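Local atomic coordinates of oxidoreductase, 2OG-Fe(II) oxygenase family (Burkholderia pseudomallei, PDB entry 6N1F), a protein that probably acts as an iron-dependent oxidoreductase of the 2-oxoglutarate/Fe(II) oxygenase family, binding a single iron ion. Residues A[62-67]-A[110-115]. Sequence-based numbering, arbitrary orientation.
Sequences LARIDA and SETILN
Ile-65 and Ile-113 meet where the two backbones come nearest, with CA atoms 6.0 Å apart. Neither side chain points straight at the facing helix; the branch methyls make the join, with Ile-65 CG2 lying 4.4 Å from Ile-113 CG2. The other arm of Ile-113 reaches further across. With CG1 and CD1 stretched out (chi2 -176°), its terminal methyl CD1 comes to 4.3 Å from the backbone O of Ile-65, so that it lies against the main chain of the partner helix. Both isoleucines are buried, and both also touch Leu-222 of strand 218-227, so the pair is packed against the sheet.

Toward the solvent side the contact changes character. With CG anti to the backbone N (chi1 -170°) and the chain extended from there to NE, the guanidinium of Arg-64 is carried across to Thr-112, the two side chains crossing at about a right angle. The methyl CG2 of Thr-112 sits over one face of the guanidinium, 3.5 Å from Arg-64 NH2. This is a van der Waals contact, and no hydrogen bond links the segments. Thr-112 OG1 makes a weak hydrogen bond to Pro-108 O, four residues earlier, while the threonine side chain also touches Leu-68, one turn further along helix 59-70.

The arrangement joins helices 59-70 and 109-117 side by side, away from the iron site, as part of the helical layer that packs on the large antiparallel sheet of the double-stranded beta-helix fold found in 2OG-Fe(II) oxygenases.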
loop_
_atom_site.group_PDB
_atom_site.type_symbol
_atom_site.label_atom_id
_atom_site.label_comp_id
_atom_site.label_asym_id
_atom_site.label_seq_id
_atom_site.Cartn_x
_atom_site.Cartn_y
_atom_site.Cartn_z
ATOM N N LEU A 62 -7.941 0.114 -12.687
ATOM C CA LEU A 62 -8.480 0.070 -11.333
ATOM C C LEU A 62 -9.886 -0.498 -11.336
ATOM O O LEU A 62 -10.250 -1.256 -10.435
ATOM C CB LEU A 62 -8.461 1.457 -10.695
ATOM C CG LEU A 62 -7.036 1.908 -10.368
ATOM C CD1 LEU A 62 -7.041 3.142 -9.493
ATOM C CD2 LEU A 62 -6.235 0.781 -9.715
ATOM N N ALA A 63 -10.689 -0.135 -12.337
ATOM C CA ALA A 63 -12.004 -0.747 -12.497
ATOM C C ALA A 63 -11.904 -2.270 -12.575
ATOM O O ALA A 63 -12.679 -2.982 -11.928
ATOM C CB ALA A 63 -12.692 -0.186 -13.741
ATOM N N ARG A 64 -10.944 -2.788 -13.337
ATOM C CA ARG A 64 -10.775 -4.233 -13.419
ATOM C C ARG A 64 -10.400 -4.817 -12.062
ATOM O O ARG A 64 -11.009 -5.789 -11.597
ATOM C CB ARG A 64 -9.721 -4.582 -14.466
ATOM C CG ARG A 64 -9.652 -6.066 -14.791
ATOM C CD ARG A 64 -8.538 -6.357 -15.793
ATOM N NE ARG A 64 -8.500 -7.765 -16.192
ATOM C CZ ARG A 64 -7.417 -8.376 -16.668
ATOM N NH1 ARG A 64 -6.279 -7.703 -16.796
ATOM N NH2 ARG A 64 -7.463 -9.661 -17.002
ATOM N N ILE A 65 -9.383 -4.240 -11.418
ATOM C CA ILE A 65 -8.960 -4.715 -10.101
ATOM C C ILE A 65 -10.144 -4.759 -9.149
ATOM O O ILE A 65 -10.326 -5.732 -8.404
ATOM C CB ILE A 65 -7.832 -3.826 -9.549
ATOM C CG1 ILE A 65 -6.562 -3.997 -10.381
ATOM C CG2 ILE A 65 -7.598 -4.118 -8.054
ATOM C CD1 ILE A 65 -5.520 -2.951 -10.067
ATOM N N ASP A 66 -10.989 -3.729 -9.192
ATOM C CA ASP A 66 -12.149 -3.672 -8.307
ATOM C C ASP A 66 -13.118 -4.819 -8.576
ATOM O O ASP A 66 -13.616 -5.451 -7.635
ATOM C CB ASP A 66 -12.857 -2.328 -8.459
ATOM C CG ASP A 66 -13.255 -1.741 -7.131
ATOM O OD1 ASP A 66 -13.148 -2.465 -6.115
ATOM O OD2 ASP A 66 -13.660 -0.559 -7.099
ATOM N N ALA A 67 -13.411 -5.096 -9.850
ATOM C CA ALA A 67 -14.288 -6.220 -10.172
ATOM C C ALA A 67 -13.670 -7.538 -9.729
ATOM O O ALA A 67 -14.372 -8.431 -9.243
ATOM C CB ALA A 67 -14.585 -6.250 -11.673
ATOM N N SER A 110 -6.621 -13.877 -7.769
ATOM C CA SER A 110 -5.475 -13.239 -7.129
ATOM C C SER A 110 -4.330 -13.028 -8.120
ATOM O O SER A 110 -3.723 -11.952 -8.166
ATOM C CB SER A 110 -5.000 -14.086 -5.951
ATOM O OG SER A 110 -4.438 -15.318 -6.398
ATOM N N GLU A 111 -4.021 -14.055 -8.916
ATOM C CA GLU A 111 -2.893 -13.975 -9.840
ATOM C C GLU A 111 -3.140 -12.941 -10.929
ATOM O O GLU A 111 -2.209 -12.264 -11.382
ATOM C CB GLU A 111 -2.630 -15.347 -10.465
ATOM N N THR A 112 -4.384 -12.827 -11.382
ATOM C CA THR A 112 -4.708 -11.821 -12.382
ATOM C C THR A 112 -4.432 -10.425 -11.848
ATOM O O THR A 112 -3.832 -9.595 -12.540
ATOM C CB THR A 112 -6.168 -11.967 -12.801
ATOM O OG1 THR A 112 -6.439 -13.345 -13.073
ATOM C CG2 THR A 112 -6.464 -11.134 -14.045
ATOM N N ILE A 113 -4.847 -10.151 -10.609
ATOM C CA ILE A 113 -4.561 -8.855 -10.002
ATOM C C ILE A 113 -3.059 -8.652 -9.901
ATOM O O ILE A 113 -2.514 -7.624 -10.327
ATOM C CB ILE A 113 -5.223 -8.754 -8.616
ATOM C CG1 ILE A 113 -6.739 -8.894 -8.734
ATOM C CG2 ILE A 113 -4.805 -7.465 -7.923
ATOM C CD1 ILE A 113 -7.458 -8.717 -7.414
ATOM N N LEU A 114 -2.373 -9.648 -9.336
ATOM C CA LEU A 114 -0.928 -9.594 -9.179
ATOM C C LEU A 114 -0.213 -9.385 -10.511
ATOM O O LEU A 114 0.812 -8.696 -10.553
ATOM C CB LEU A 114 -0.465 -10.882 -8.511
ATOM C CG LEU A 114 0.900 -10.908 -7.846
ATOM C CD1 LEU A 114 1.197 -9.595 -7.184
ATOM C CD2 LEU A 114 0.902 -12.015 -6.813
ATOM N N ASN A 115 -0.735 -9.973 -11.601
ATOM C CA ASN A 115 -0.118 -9.812 -12.919
ATOM C C ASN A 115 -0.051 -8.346 -13.316
ATOM O O ASN A 115 0.943 -7.897 -13.898
ATOM C CB ASN A 115 -0.894 -10.592 -13.992
ATOM C CG ASN A 115 -0.598 -12.091 -13.990
ATOM O OD1 ASN A 115 0.458 -12.542 -13.545
ATOM N ND2 ASN A 115 -1.543 -12.871 -14.509
#